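Local coordinates for glycoside hydrolase family 5 (Aspergillus oryzae, PDB 6LA0), which acts as a rutinosidase, hydrolysing glycosidic bonds, and probably also releases glucose from the non-reducing ends of 1,3-beta-glucans, as in related fungal exoglucanases, at residues Ala46-Gly51 against Gly146-His151; Thr92-Trp97 against Val133-Gly138; His128-Val133 against Thr185-Asn190. All blocks are in the same frame, centred on the assembly; numbering follows the deposited sequence.

Contact 1: residues Ala46-Gly51 against Gly146-His151; sequences ADDEWG and GEASGH
Asp-48 caps the N-terminus of helix 49-56 and also reaches across to Ser-149, so one carboxylate both starts the helix and ties it to the loop 146-151. Asp-48 OD1 accepts the N-cap bond from Gly-51 N (2.8 Å). Its other oxygen, Asp-48 OD2, offers its anti lone pair to Ser-149 N at 2.8 Å, and a water joins OD2 to the carbonyl of Ser-149. The hydroxyl of Ser-149 is bound as well: OG donates to Asp-47 OD1 at 2.7 Å, meeting it from 46° above the carboxylate plane. In the family 5 TIM barrel this loop belongs to the long excursion after strand 128-133, on the C-terminal side of the strands, and it turns back through a type II beta turn, Ala-148 to His-151. Trp-50 packs against that turn. With its indole trans to the backbone N (chi1 -179°), the side chain lies against Ala-148, whose CB is 3.5 Å from Trp-50 CB and sits over the imidazole of His-151. His-151 points its CE1 edge at the indole face in a T-shaped pair, the ring centroids 4.8 Å apart and the planes at 61°. Glu-147 runs alongside the indole, with CD 3.6 Å from Trp-50 CZ3. Its carboxylate fixes the rotation of the imidazole, OE1 accepting from His-151 ND1 at 2.7 Å, while OE2 takes bonds from Tyr-94 OH and Gly-138 N. A second water links Trp-50 N to Glu-147 O, backbone to backbone.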
ATOM      1  N   ALA A  46       6.145 -15.102 -16.273  1.00 24.68           N
ATOM      2  CA  ALA A  46       5.748 -13.705 -16.341  1.00 22.67           C
ATOM      3  C   ALA A  46       6.269 -12.950 -15.126  1.00 25.01           C
ATOM      4  O   ALA A  46       6.520 -13.524 -14.061  1.00 27.81           O
ATOM      5  CB  ALA A  46       4.228 -13.570 -16.420  1.00 22.13           C
ATOM      6  N   ASP A  47       6.430 -11.641 -15.290  1.00 25.52           N
ATOM      7  CA  ASP A  47       6.906 -10.810 -14.194  1.00 23.76           C
ATOM      8  C   ASP A  47       5.814  -9.938 -13.582  1.00 25.94           C
ATOM      9  O   ASP A  47       6.095  -9.198 -12.637  1.00 24.00           O
ATOM     10  CB  ASP A  47       8.103  -9.958 -14.651  1.00 27.28           C
ATOM     11  CG  ASP A  47       7.728  -8.847 -15.635  1.00 32.69           C
ATOM     12  OD1 ASP A  47       6.535  -8.643 -15.944  1.00 30.38           O
ATOM     13  OD2 ASP A  47       8.660  -8.155 -16.108  1.00 38.02           O
ATOM     14  N   ASP A  48       4.579 -10.004 -14.083  1.00 23.46           N
ATOM     15  CA  ASP A  48       3.477  -9.221 -13.527  1.00 20.43           C
ATOM     16  C   ASP A  48       2.248 -10.099 -13.318  1.00 23.45           C
ATOM     17  O   ASP A  48       2.134 -11.183 -13.895  1.00 21.62           O
ATOM     18  CB  ASP A  48       3.102  -8.013 -14.418  1.00 21.97           C
ATOM     19  CG  ASP A  48       2.926  -8.362 -15.883  1.00 23.66           C
ATOM     20  OD1 ASP A  48       2.952  -9.558 -16.250  1.00 20.51           O
ATOM     21  OD2 ASP A  48       2.764  -7.404 -16.683  1.00 20.13           O
ATOM     22  N   GLU A  49       1.327  -9.625 -12.465  1.00 18.93           N
ATOM     23  CA  GLU A  49       0.052 -10.327 -12.291  1.00 19.97           C
ATOM     24  C   GLU A  49      -0.679 -10.462 -13.626  1.00 21.44           C
ATOM     25  O   GLU A  49      -1.263 -11.513 -13.924  1.00 20.34           O
ATOM     26  CB  GLU A  49      -0.840  -9.606 -11.257  1.00 18.90           C
ATOM     27  CG  GLU A  49      -2.305 -10.131 -11.199  1.00 19.15           C
ATOM     28  CD  GLU A  49      -3.165  -9.575 -10.039  1.00 19.60           C
ATOM     29  OE1 GLU A  49      -2.659  -8.797  -9.206  1.00 16.94           O
ATOM     30  OE2 GLU A  49      -4.371  -9.910  -9.965  1.00 18.03           O
ATOM     31  N   TRP A  50      -0.644  -9.406 -14.448  1.00 22.22           N
ATOM     32  CA  TRP A  50      -1.267  -9.425 -15.771  1.00 20.45           C
ATOM     33  C   TRP A  50      -0.830 -10.644 -16.588  1.00 23.05           C
ATOM     34  O   TRP A  50      -1.665 -11.389 -17.122  1.00 20.44           O
ATOM     35  CB  TRP A  50      -0.924  -8.110 -16.487  1.00 20.13           C
ATOM     36  CG  TRP A  50      -1.483  -7.899 -17.884  1.00 24.99           C
ATOM     37  CD1 TRP A  50      -1.109  -8.548 -19.030  1.00 24.86           C
ATOM     38  CD2 TRP A  50      -2.464  -6.919 -18.283  1.00 21.94           C
ATOM     39  NE1 TRP A  50      -1.817  -8.055 -20.107  1.00 22.34           N
ATOM     40  CE2 TRP A  50      -2.650  -7.054 -19.675  1.00 25.65           C
ATOM     41  CE3 TRP A  50      -3.206  -5.954 -17.596  1.00 22.34           C
ATOM     42  CZ2 TRP A  50      -3.551  -6.257 -20.394  1.00 25.15           C
ATOM     43  CZ3 TRP A  50      -4.103  -5.152 -18.316  1.00 19.98           C
ATOM     44  CH2 TRP A  50      -4.269  -5.316 -19.696  1.00 23.38           C
ATOM     45  N   GLY A  51       0.482 -10.884 -16.659  1.00 21.78           N
ATOM     46  CA  GLY A  51       0.985 -11.989 -17.460  1.00 25.24           C
ATOM     47  C   GLY A  51       0.778 -13.351 -16.817  1.00 21.24           C
ATOM     48  O   GLY A  51       0.548 -14.344 -17.511  1.00 20.38           O
ATOM     49  N   GLY A 146       0.876  -1.125 -10.977  1.00 17.32           N
ATOM     50  CA  GLY A 146       0.118  -0.008 -11.519  1.00 16.74           C
ATOM     51  C   GLY A 146      -0.915  -0.450 -12.534  1.00 18.57           C
ATOM     52  O   GLY A 146      -1.860   0.295 -12.843  1.00 20.18           O
ATOM     53  N   GLU A 147      -0.700  -1.662 -13.071  1.00 17.46           N
ATOM     54  CA  GLU A 147      -1.623  -2.463 -13.890  1.00 15.37           C
ATOM     55  C   GLU A 147      -0.881  -3.654 -14.495  1.00 20.04           C
ATOM     56  O   GLU A 147      -1.323  -4.808 -14.393  1.00 20.05           O
ATOM     57  CB  GLU A 147      -2.270  -1.659 -15.029  1.00 19.07           C
ATOM     58  CG  GLU A 147      -3.119  -2.532 -15.972  1.00 20.29           C
ATOM     59  CD  GLU A 147      -3.796  -1.737 -17.092  1.00 19.95           C
ATOM     60  OE1 GLU A 147      -3.099  -1.311 -18.038  1.00 22.39           O
ATOM     61  OE2 GLU A 147      -5.028  -1.541 -17.025  1.00 20.32           O
ATOM     62  N   ALA A 148       0.235  -3.370 -15.158  1.00 21.17           N
ATOM     63  CA  ALA A 148       1.009  -4.384 -15.864  1.00 20.88           C
ATOM     64  C   ALA A 148       2.363  -3.786 -16.219  1.00 24.36           C
ATOM     65  O   ALA A 148       2.490  -2.567 -16.347  1.00 24.06           O
ATOM     66  CB  ALA A 148       0.290  -4.855 -17.135  1.00 23.44           C
ATOM     67  N   SER A 149       3.368  -4.651 -16.362  1.00 24.42           N
ATOM     68  CA  SER A 149       4.698  -4.200 -16.766  1.00 23.45           C
ATOM     69  C   SER A 149       4.607  -3.447 -18.086  1.00 23.96           C
ATOM     70  O   SER A 149       3.958  -3.907 -19.028  1.00 25.98           O
ATOM     71  CB  SER A 149       5.656  -5.392 -16.925  1.00 25.16           C
ATOM     72  OG  SER A 149       5.980  -5.999 -15.689  1.00 25.72           O
ATOM     73  N   GLY A 150       5.251  -2.283 -18.150  1.00 21.00           N
ATOM     74  CA  GLY A 150       5.289  -1.508 -19.378  1.00 22.68           C
ATOM     75  C   GLY A 150       4.043  -0.718 -19.725  1.00 28.63           C
ATOM     76  O   GLY A 150       3.963  -0.197 -20.843  1.00 28.18           O
ATOM     77  N   HIS A 151       3.070  -0.605 -18.815  1.00 26.42           N
ATOM     78  CA  HIS A 151       1.842   0.149 -19.060  1.00 27.40           C
ATOM     79  C   HIS A 151       1.913   1.506 -18.358  1.00 24.23           C
ATOM     80  O   HIS A 151       1.976   1.569 -17.124  1.00 24.88           O
ATOM     81  CB  HIS A 151       0.616  -0.631 -18.575  1.00 24.22           C
ATOM     82  CG  HIS A 151       0.252  -1.802 -19.437  1.00 25.60           C
ATOM     83  ND1 HIS A 151      -1.055  -2.208 -19.624  1.00 25.00           N
ATOM     84  CD2 HIS A 151       1.020  -2.662 -20.148  1.00 23.92           C
ATOM     85  CE1 HIS A 151      -1.074  -3.270 -20.414  1.00 28.73           C
ATOM     86  NE2 HIS A 151       0.172  -3.566 -20.743  1.00 29.28           N
TER
HETATM   87  O   HOH W   1       2.790  -6.757 -19.118  1.00 31.60           O
HETATM   88  O   HOH W   2      -0.178  -6.740 -12.942  1.00 18.96           O

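Contact 2: residues Thr92-Trp97 against Val133-Gly138; sequences TTYAAW and VHSLPG. With NAG (2-acetamido-2-deoxy-beta-D-glucopyranose), chain D.
Thr-92 and Val-133 are parallel bridge partners at the ends of adjacent strands, and the closely packed part of the contact begins there. His-134 N donates to Thr-92 O at 2.9 Å. One step on, the hydroxyl of Ser-135 tucks under the departing chain: Ser-135 OG sits 3.3 Å from Thr-93 CA and receives a weak bond from Tyr-94 N. Tyr-94 then lays its ring against the 135-137 backbone. With CG set between the backbone N and the carbonyl carbon (chi1 65°), the ring reaches along that backbone, Tyr-94 CD2 lying 3.4 Å from Leu-136 C. Ser-135 C lies at the ring edge and Pro-137 CA over one face, while Ser-135 O, buried by the packing, finds no hydrogen-bond partner. These are the loops leaving strands 87-92 and 128-133 at the C-terminal rim of the TIM barrel. The hydroxyl at the far end of Tyr-94 has Glu-147 and Ser-103 as partners. Trp-97 folds back on its own segment, NE1 bonding Thr-92 OG1 at 2.9 Å in the indole plane (172° at the hydrogen), so that the hydroxyl, also bonded to Asp-132 O, is gripped from two directions. Packing slackens toward Pro-137, whose CD stays 4.0 Å from Tyr-94 CD2 as the two side chains pass in opposite directions. Beyond it comes the glycan side, where a sugar of the N-linked chain on Asn-157 brings its O6 within 3.5 Å of Gly-138 N and 3.8 Å of Pro-137 CB.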
ATOM      1  N   THR A  92      -5.671  -3.429  -3.323  1.00 19.85           N
ATOM      2  CA  THR A  92      -6.561  -4.135  -4.236  1.00 15.48           C
ATOM      3  C   THR A  92      -6.240  -3.719  -5.665  1.00 15.76           C
ATOM      4  O   THR A  92      -5.713  -2.628  -5.908  1.00 18.48           O
ATOM      5  CB  THR A  92      -8.050  -3.843  -3.954  1.00 16.08           C
ATOM      6  OG1 THR A  92      -8.339  -2.477  -4.268  1.00 21.56           O
ATOM      7  CG2 THR A  92      -8.405  -4.105  -2.485  1.00 14.86           C
ATOM      8  N   THR A  93      -6.584  -4.577  -6.623  1.00 16.31           N
ATOM      9  CA  THR A  93      -6.474  -4.148  -8.011  1.00 13.96           C
ATOM     10  C   THR A  93      -7.775  -3.472  -8.437  1.00 17.23           C
ATOM     11  O   THR A  93      -8.826  -3.618  -7.802  1.00 17.51           O
ATOM     12  CB  THR A  93      -6.166  -5.311  -8.957  1.00 16.41           C
ATOM     13  OG1 THR A  93      -7.331  -6.139  -9.079  1.00 14.76           O
ATOM     14  CG2 THR A  93      -4.970  -6.137  -8.467  1.00 18.33           C
ATOM     15  N   TYR A  94      -7.695  -2.710  -9.524  1.00 15.66           N
ATOM     16  CA  TYR A  94      -8.906  -2.066 -10.013  1.00 17.77           C
ATOM     17  C   TYR A  94      -9.925  -3.108 -10.446  1.00 15.53           C
ATOM     18  O   TYR A  94     -11.131  -2.844 -10.418  1.00 17.01           O
ATOM     19  CB  TYR A  94      -8.584  -1.102 -11.156  1.00 16.99           C
ATOM     20  CG  TYR A  94      -8.046  -1.723 -12.435  1.00 17.44           C
ATOM     21  CD1 TYR A  94      -8.846  -2.551 -13.239  1.00 14.59           C
ATOM     22  CD2 TYR A  94      -6.761  -1.443 -12.872  1.00 17.53           C
ATOM     23  CE1 TYR A  94      -8.351  -3.101 -14.403  1.00 16.68           C
ATOM     24  CE2 TYR A  94      -6.260  -1.991 -14.053  1.00 18.17           C
ATOM     25  CZ  TYR A  94      -7.070  -2.823 -14.814  1.00 21.18           C
ATOM     26  OH  TYR A  94      -6.585  -3.360 -15.989  1.00 19.63           O
ATOM     27  N   ALA A  95      -9.446  -4.293 -10.827  1.00 17.24           N
ATOM     28  CA  ALA A  95     -10.310  -5.374 -11.301  1.00 17.93           C
ATOM     29  C   ALA A  95     -11.194  -5.951 -10.206  1.00 19.85           C
ATOM     30  O   ALA A  95     -12.129  -6.701 -10.514  1.00 18.49           O
ATOM     31  CB  ALA A  95      -9.454  -6.496 -11.901  1.00 17.96           C
ATOM     32  N   ALA A  96     -10.892  -5.667  -8.936  1.00 21.00           N
ATOM     33  CA  ALA A  96     -11.794  -6.028  -7.849  1.00 18.56           C
ATOM     34  C   ALA A  96     -13.079  -5.225  -7.893  1.00 20.10           C
ATOM     35  O   ALA A  96     -14.083  -5.633  -7.295  1.00 24.75           O
ATOM     36  CB  ALA A  96     -11.110  -5.805  -6.499  1.00 15.65           C
ATOM     37  N   TRP A  97     -13.071  -4.101  -8.590  1.00 20.60           N
ATOM     38  CA  TRP A  97     -14.123  -3.106  -8.487  1.00 17.99           C
ATOM     39  C   TRP A  97     -14.877  -2.879  -9.790  1.00 18.49           C
ATOM     40  O   TRP A  97     -16.073  -2.588  -9.750  1.00 19.77           O
ATOM     41  CB  TRP A  97     -13.518  -1.773  -8.002  1.00 17.13           C
ATOM     42  CG  TRP A  97     -12.738  -1.896  -6.712  1.00 18.30           C
ATOM     43  CD1 TRP A  97     -11.373  -1.943  -6.569  1.00 17.82           C
ATOM     44  CD2 TRP A  97     -13.278  -1.969  -5.384  1.00 18.62           C
ATOM     45  NE1 TRP A  97     -11.035  -2.049  -5.235  1.00 13.84           N
ATOM     46  CE2 TRP A  97     -12.183  -2.057  -4.487  1.00 14.69           C
ATOM     47  CE3 TRP A  97     -14.579  -1.937  -4.865  1.00 16.66           C
ATOM     48  CZ2 TRP A  97     -12.350  -2.148  -3.115  1.00 15.92           C
ATOM     49  CZ3 TRP A  97     -14.747  -2.024  -3.497  1.00 19.54           C
ATOM     50  CH2 TRP A  97     -13.635  -2.123  -2.632  1.00 17.83           C
ATOM     51  N   VAL A 133      -6.443   1.405  -3.742  1.00 17.03           N
ATOM     52  CA  VAL A 133      -6.591   1.027  -5.144  1.00 17.56           C
ATOM     53  C   VAL A 133      -5.206   1.151  -5.762  1.00 17.03           C
ATOM     54  O   VAL A 133      -4.764   2.244  -6.127  1.00 15.24           O
ATOM     55  CB  VAL A 133      -7.625   1.878  -5.886  1.00 20.48           C
ATOM     56  CG1 VAL A 133      -7.850   1.295  -7.287  1.00 17.78           C
ATOM     57  CG2 VAL A 133      -8.956   1.963  -5.099  1.00 16.46           C
ATOM     58  N   HIS A 134      -4.519   0.007  -5.854  1.00 14.04           N
ATOM     59  CA  HIS A 134      -3.113  -0.051  -6.211  1.00 16.28           C
ATOM     60  C   HIS A 134      -2.900   0.257  -7.690  1.00 15.28           C
ATOM     61  O   HIS A 134      -1.940   0.947  -8.050  1.00 18.48           O
ATOM     62  CB  HIS A 134      -2.580  -1.455  -5.871  1.00 15.28           C
ATOM     63  CG  HIS A 134      -1.214  -1.490  -5.248  1.00 17.65           C
ATOM     64  ND1 HIS A 134      -0.882  -0.776  -4.113  1.00 18.50           N
ATOM     65  CD2 HIS A 134      -0.104  -2.192  -5.588  1.00 16.96           C
ATOM     66  CE1 HIS A 134       0.376  -1.030  -3.791  1.00 17.29           C
ATOM     67  NE2 HIS A 134       0.873  -1.875  -4.677  1.00 18.78           N
ATOM     68  N   SER A 135      -3.769  -0.274  -8.555  1.00 16.13           N
ATOM     69  CA  SER A 135      -3.705  -0.125 -10.003  1.00 18.65           C
ATOM     70  C   SER A 135      -4.908   0.656 -10.530  1.00 15.23           C
ATOM     71  O   SER A 135      -5.969   0.705  -9.899  1.00 16.78           O
ATOM     72  CB  SER A 135      -3.625  -1.511 -10.688  1.00 18.70           C
ATOM     73  OG  SER A 135      -4.441  -2.446 -10.013  1.00 18.00           O
ATOM     74  N   LEU A 136      -4.717   1.318 -11.667  1.00 16.95           N
ATOM     75  CA  LEU A 136      -5.785   2.047 -12.334  1.00 20.74           C
ATOM     76  C   LEU A 136      -5.769   1.705 -13.817  1.00 19.21           C
ATOM     77  O   LEU A 136      -4.720   1.331 -14.364  1.00 21.10           O
ATOM     78  CB  LEU A 136      -5.654   3.576 -12.142  1.00 18.01           C
ATOM     79  CG  LEU A 136      -5.955   4.104 -10.733  1.00 19.27           C
ATOM     80  CD1 LEU A 136      -5.686   5.599 -10.667  1.00 16.50           C
ATOM     81  CD2 LEU A 136      -7.381   3.804 -10.282  1.00 19.85           C
ATOM     82  N   PRO A 137      -6.923   1.793 -14.481  1.00 21.05           N
ATOM     83  CA  PRO A 137      -7.015   1.420 -15.903  1.00 18.82           C
ATOM     84  C   PRO A 137      -5.988   2.130 -16.774  1.00 20.61           C
ATOM     85  O   PRO A 137      -5.832   3.348 -16.717  1.00 20.92           O
ATOM     86  CB  PRO A 137      -8.440   1.839 -16.279  1.00 17.35           C
ATOM     87  CG  PRO A 137      -9.218   1.748 -14.992  1.00 18.95           C
ATOM     88  CD  PRO A 137      -8.238   2.128 -13.897  1.00 20.94           C
ATOM     89  N   GLY A 138      -5.288   1.357 -17.601  1.00 20.82           N
ATOM     90  CA  GLY A 138      -4.268   1.890 -18.473  1.00 20.33           C
ATOM     91  C   GLY A 138      -2.860   1.826 -17.906  1.00 20.07           C
ATOM     92  O   GLY A 138      -1.896   1.762 -18.679  1.00 21.97           O
TER
HETATM   93  C1  NAG D 402      -6.841   4.419 -22.542  1.00 26.71           C
HETATM   94  C2  NAG D 402      -5.807   3.552 -23.289  1.00 31.45           C
HETATM   95  C3  NAG D 402      -6.403   2.191 -23.673  1.00 34.47           C
HETATM   96  C4  NAG D 402      -7.062   1.528 -22.470  1.00 33.27           C
HETATM   97  C5  NAG D 402      -8.086   2.480 -21.875  1.00 31.02           C
HETATM   98  C6  NAG D 402      -8.790   1.915 -20.664  1.00 25.25           C
HETATM   99  C7  NAG D 402      -4.052   4.617 -24.635  1.00 38.87           C
HETATM  100  C8  NAG D 402      -3.735   5.316 -25.923  1.00 41.08           C
HETATM  101  N2  NAG D 402      -5.324   4.244 -24.471  1.00 34.13           N
HETATM  102  O3  NAG D 402      -5.373   1.351 -24.183  1.00 36.63           O
HETATM  103  O4  NAG D 402      -7.710   0.320 -22.858  1.00 37.35           O
HETATM  104  O5  NAG D 402      -7.409   3.671 -21.454  1.00 25.93           O
HETATM  105  O6  NAG D 402      -7.914   1.072 -19.932  1.00 30.67           O
HETATM  106  O7  NAG D 402      -3.194   4.398 -23.781  1.00 37.72           O

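Contact 3: residues His128-Val133 against Thr185-Asn190; sequences HIIVDV and TIEPMN
A chi1 of -168° sets CG of His-128 opposite its backbone N and carries the imidazole across to Thr-185, whose OG1 is turned anti to its own carbonyl carbon (chi1 -73°). The two side chains meet at about a right angle, and His-128 NE2 and Thr-185 OG1 share a nearly straight hydrogen bond of 2.7 Å in the imidazole plane. Trp-14 NE1 is a second partner of that hydroxyl. The backbones then zip together as parallel strands inclined by 18°. Ile-129 O takes Thr-185 N (2.8 Å), Thr-185 O takes Val-131 N (2.9 Å), Val-131 O takes Glu-187 N (2.9 Å), and Glu-187 O takes Val-133 N (2.9 Å). Past the ladder, Val-133 O receives only a CA-H...O contact from Met-189 CA (3.2 Å). On the face carrying Ile-130, Thr-185, Asp-132 and Glu-187, the extended Glu-187 brings OE1 to 3.6 Å from Ile-130 CG2. Its OE1 is also 3.9 Å from Asp-132 OD1, a closeness of acids probably eased by the salt bridge from Arg-89 to Glu-187; Asp-132 is held by His-134 ND1. Asn-190, whose CB packs near Asp-132 OD1, bonds Arg-89 through OD1 and lies just beyond Glu-187 at this strand end. They are neighbouring parallel strands of the TIM barrel, with strand 87-92 on the other edge of 128-133. Helix 158-176 packs over Ile-186, Val-133 and Pro-188, and helix 209-229 closes on Pro-188 and Met-189.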
ATOM      1  N   HIS A 128      -8.754   0.157  12.083  1.00 22.37           N
ATOM      2  CA  HIS A 128      -9.076   1.030  10.960  1.00 19.46           C
ATOM      3  C   HIS A 128      -8.575   0.389   9.674  1.00 19.80           C
ATOM      4  O   HIS A 128      -7.537  -0.276   9.674  1.00 17.79           O
ATOM      5  CB  HIS A 128      -8.428   2.406  11.144  1.00 20.43           C
ATOM      6  CG  HIS A 128      -8.928   3.452  10.193  1.00 20.56           C
ATOM      7  ND1 HIS A 128     -10.108   4.135  10.394  1.00 19.49           N
ATOM      8  CD2 HIS A 128      -8.391   3.953   9.054  1.00 19.35           C
ATOM      9  CE1 HIS A 128     -10.285   5.004   9.410  1.00 17.01           C
ATOM     10  NE2 HIS A 128      -9.261   4.911   8.580  1.00 16.23           N
ATOM     11  N   ILE A 129      -9.310   0.592   8.575  1.00 16.35           N
ATOM     12  CA  ILE A 129      -9.005  -0.039   7.288  1.00 18.65           C
ATOM     13  C   ILE A 129      -8.721   1.042   6.247  1.00 16.54           C
ATOM     14  O   ILE A 129      -9.568   1.907   5.998  1.00 18.88           O
ATOM     15  CB  ILE A 129     -10.154  -0.942   6.798  1.00 20.46           C
ATOM     16  CG1 ILE A 129     -10.571  -1.967   7.868  1.00 17.14           C
ATOM     17  CG2 ILE A 129      -9.751  -1.635   5.495  1.00 17.00           C
ATOM     18  CD1 ILE A 129      -9.510  -3.002   8.178  1.00 17.42           C
ATOM     19  N   ILE A 130      -7.545   0.959   5.615  1.00 20.06           N
ATOM     20  CA  ILE A 130      -7.191   1.751   4.439  1.00 19.13           C
ATOM     21  C   ILE A 130      -7.441   0.867   3.217  1.00 18.46           C
ATOM     22  O   ILE A 130      -6.760  -0.149   3.021  1.00 15.52           O
ATOM     23  CB  ILE A 130      -5.728   2.229   4.491  1.00 19.73           C
ATOM     24  CG1 ILE A 130      -5.504   3.266   5.598  1.00 19.23           C
ATOM     25  CG2 ILE A 130      -5.300   2.859   3.164  1.00 18.76           C
ATOM     26  CD1 ILE A 130      -4.032   3.443   5.975  1.00 18.08           C
ATOM     27  N   VAL A 131      -8.427   1.226   2.400  1.00 15.79           N
ATOM     28  CA  VAL A 131      -8.706   0.490   1.175  1.00 19.39           C
ATOM     29  C   VAL A 131      -7.889   1.162   0.076  1.00 17.36           C
ATOM     30  O   VAL A 131      -8.121   2.330  -0.252  1.00 19.13           O
ATOM     31  CB  VAL A 131     -10.205   0.471   0.854  1.00 22.44           C
ATOM     32  CG1 VAL A 131     -10.467  -0.317  -0.416  1.00 19.68           C
ATOM     33  CG2 VAL A 131     -10.990  -0.132   2.011  1.00 19.26           C
ATOM     34  N   ASP A 132      -6.902   0.443  -0.462  1.00 17.89           N
ATOM     35  CA  ASP A 132      -5.931   1.016  -1.389  1.00 18.39           C
ATOM     36  C   ASP A 132      -6.228   0.496  -2.793  1.00 19.92           C
ATOM     37  O   ASP A 132      -6.306  -0.714  -3.004  1.00 18.12           O
ATOM     38  CB  ASP A 132      -4.503   0.686  -0.922  1.00 17.54           C
ATOM     39  CG  ASP A 132      -3.477   0.683  -2.050  1.00 16.99           C
ATOM     40  OD1 ASP A 132      -3.432   1.635  -2.843  1.00 18.25           O
ATOM     41  OD2 ASP A 132      -2.687  -0.277  -2.136  1.00 19.18           O
ATOM     42  N   VAL A 133      -6.443   1.405  -3.742  1.00 17.03           N
ATOM     43  CA  VAL A 133      -6.591   1.027  -5.144  1.00 17.56           C
ATOM     44  C   VAL A 133      -5.206   1.151  -5.762  1.00 17.03           C
ATOM     45  O   VAL A 133      -4.764   2.244  -6.127  1.00 15.24           O
ATOM     46  CB  VAL A 133      -7.625   1.878  -5.886  1.00 20.48           C
ATOM     47  CG1 VAL A 133      -7.850   1.295  -7.287  1.00 17.78           C
ATOM     48  CG2 VAL A 133      -8.956   1.963  -5.099  1.00 16.46           C
ATOM     49  N   THR A 185     -10.611   4.466   5.363  1.00 18.94           N
ATOM     50  CA  THR A 185      -9.949   5.535   4.631  1.00 15.99           C
ATOM     51  C   THR A 185      -9.776   5.088   3.187  1.00 16.45           C
ATOM     52  O   THR A 185      -9.323   3.965   2.937  1.00 18.45           O
ATOM     53  CB  THR A 185      -8.587   5.853   5.279  1.00 19.43           C
ATOM     54  OG1 THR A 185      -8.802   6.547   6.509  1.00 17.02           O
ATOM     55  CG2 THR A 185      -7.698   6.691   4.361  1.00 15.66           C
ATOM     56  N   ILE A 186     -10.135   5.950   2.236  1.00 16.01           N
ATOM     57  CA  ILE A 186     -10.094   5.599   0.821  1.00 17.64           C
ATOM     58  C   ILE A 186      -8.811   6.138   0.193  1.00 17.42           C
ATOM     59  O   ILE A 186      -8.561   7.350   0.204  1.00 17.52           O
ATOM     60  CB  ILE A 186     -11.344   6.105   0.079  1.00 13.84           C
ATOM     61  CG1 ILE A 186     -12.578   5.342   0.562  1.00 17.53           C
ATOM     62  CG2 ILE A 186     -11.143   5.946  -1.409  1.00 15.37           C
ATOM     63  CD1 ILE A 186     -13.890   5.741  -0.125  1.00 14.50           C
ATOM     64  N   GLU A 187      -7.995   5.235  -0.362  1.00 16.62           N
ATOM     65  CA  GLU A 187      -6.753   5.603  -1.043  1.00 19.39           C
ATOM     66  C   GLU A 187      -6.880   5.308  -2.536  1.00 16.10           C
ATOM     67  O   GLU A 187      -6.738   4.145  -2.957  1.00 15.02           O
ATOM     68  CB  GLU A 187      -5.552   4.854  -0.434  1.00 17.34           C
ATOM     69  CG  GLU A 187      -4.194   5.202  -1.073  1.00 16.59           C
ATOM     70  CD  GLU A 187      -2.993   4.784  -0.224  1.00 19.58           C
ATOM     71  OE1 GLU A 187      -3.060   3.723   0.433  1.00 16.71           O
ATOM     72  OE2 GLU A 187      -1.980   5.521  -0.212  1.00 16.23           O
ATOM     73  N   PRO A 188      -7.129   6.315  -3.373  1.00 18.47           N
ATOM     74  CA  PRO A 188      -7.554   6.079  -4.763  1.00 14.84           C
ATOM     75  C   PRO A 188      -6.441   5.827  -5.771  1.00 18.66           C
ATOM     76  O   PRO A 188      -6.750   5.639  -6.949  1.00 18.56           O
ATOM     77  CB  PRO A 188      -8.301   7.381  -5.089  1.00 12.71           C
ATOM     78  CG  PRO A 188      -7.527   8.432  -4.299  1.00 16.52           C
ATOM     79  CD  PRO A 188      -7.162   7.747  -3.010  1.00 16.29           C
ATOM     80  N   MET A 189      -5.168   5.792  -5.361  1.00 14.27           N
ATOM     81  CA  MET A 189      -4.086   5.404  -6.266  1.00 13.14           C
ATOM     82  C   MET A 189      -2.851   5.085  -5.431  1.00 18.16           C
ATOM     83  O   MET A 189      -2.828   5.304  -4.221  1.00 17.98           O
ATOM     84  CB  MET A 189      -3.783   6.507  -7.289  1.00 15.79           C
ATOM     85  CG  MET A 189      -3.026   7.693  -6.702  1.00 21.44           C
ATOM     86  SD  MET A 189      -3.240   9.244  -7.595  1.00 18.86           S
ATOM     87  CE  MET A 189      -2.696   8.825  -9.246  1.00 16.66           C
ATOM     88  N   ASN A 190      -1.815   4.589  -6.104  1.00 16.71           N
ATOM     89  CA  ASN A 190      -0.583   4.172  -5.444  1.00 15.27           C
ATOM     90  C   ASN A 190       0.587   4.352  -6.400  1.00 17.05           C
ATOM     91  O   ASN A 190       0.543   3.856  -7.530  1.00 17.34           O
ATOM     92  CB  ASN A 190      -0.663   2.709  -4.989  1.00 17.86           C
ATOM     93  CG  ASN A 190       0.631   2.221  -4.373  1.00 17.56           C
ATOM     94  OD1 ASN A 190       0.938   2.527  -3.218  1.00 16.13           O
ATOM     95  ND2 ASN A 190       1.411   1.480  -5.147  1.00 19.85           N
TER

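In the fold
Along the chain the segments come in the order 46-51, 92-97, 128-133, 133-138, 146-151 and 185-190, so contact 2 lies within the span of contact 1, and contact 3 crosses both. Contacts 2 and 3 share Val-133 and their centres are 11 Å apart: contact 3 joins neighbouring strands of the barrel, and contact 2 follows as the two segments leave the sheet. Contact 1 is farther out, its centre 12 Å from that of contact 2 and 21 Å from that of contact 3. Contacts 1 and 2 also pack together where His-151 CB lies 3.5 Å from Gly-138 O. Together the three contacts run from the barrel sheet to the loops of its C-terminal rim, where family 5 enzymes carry the active site.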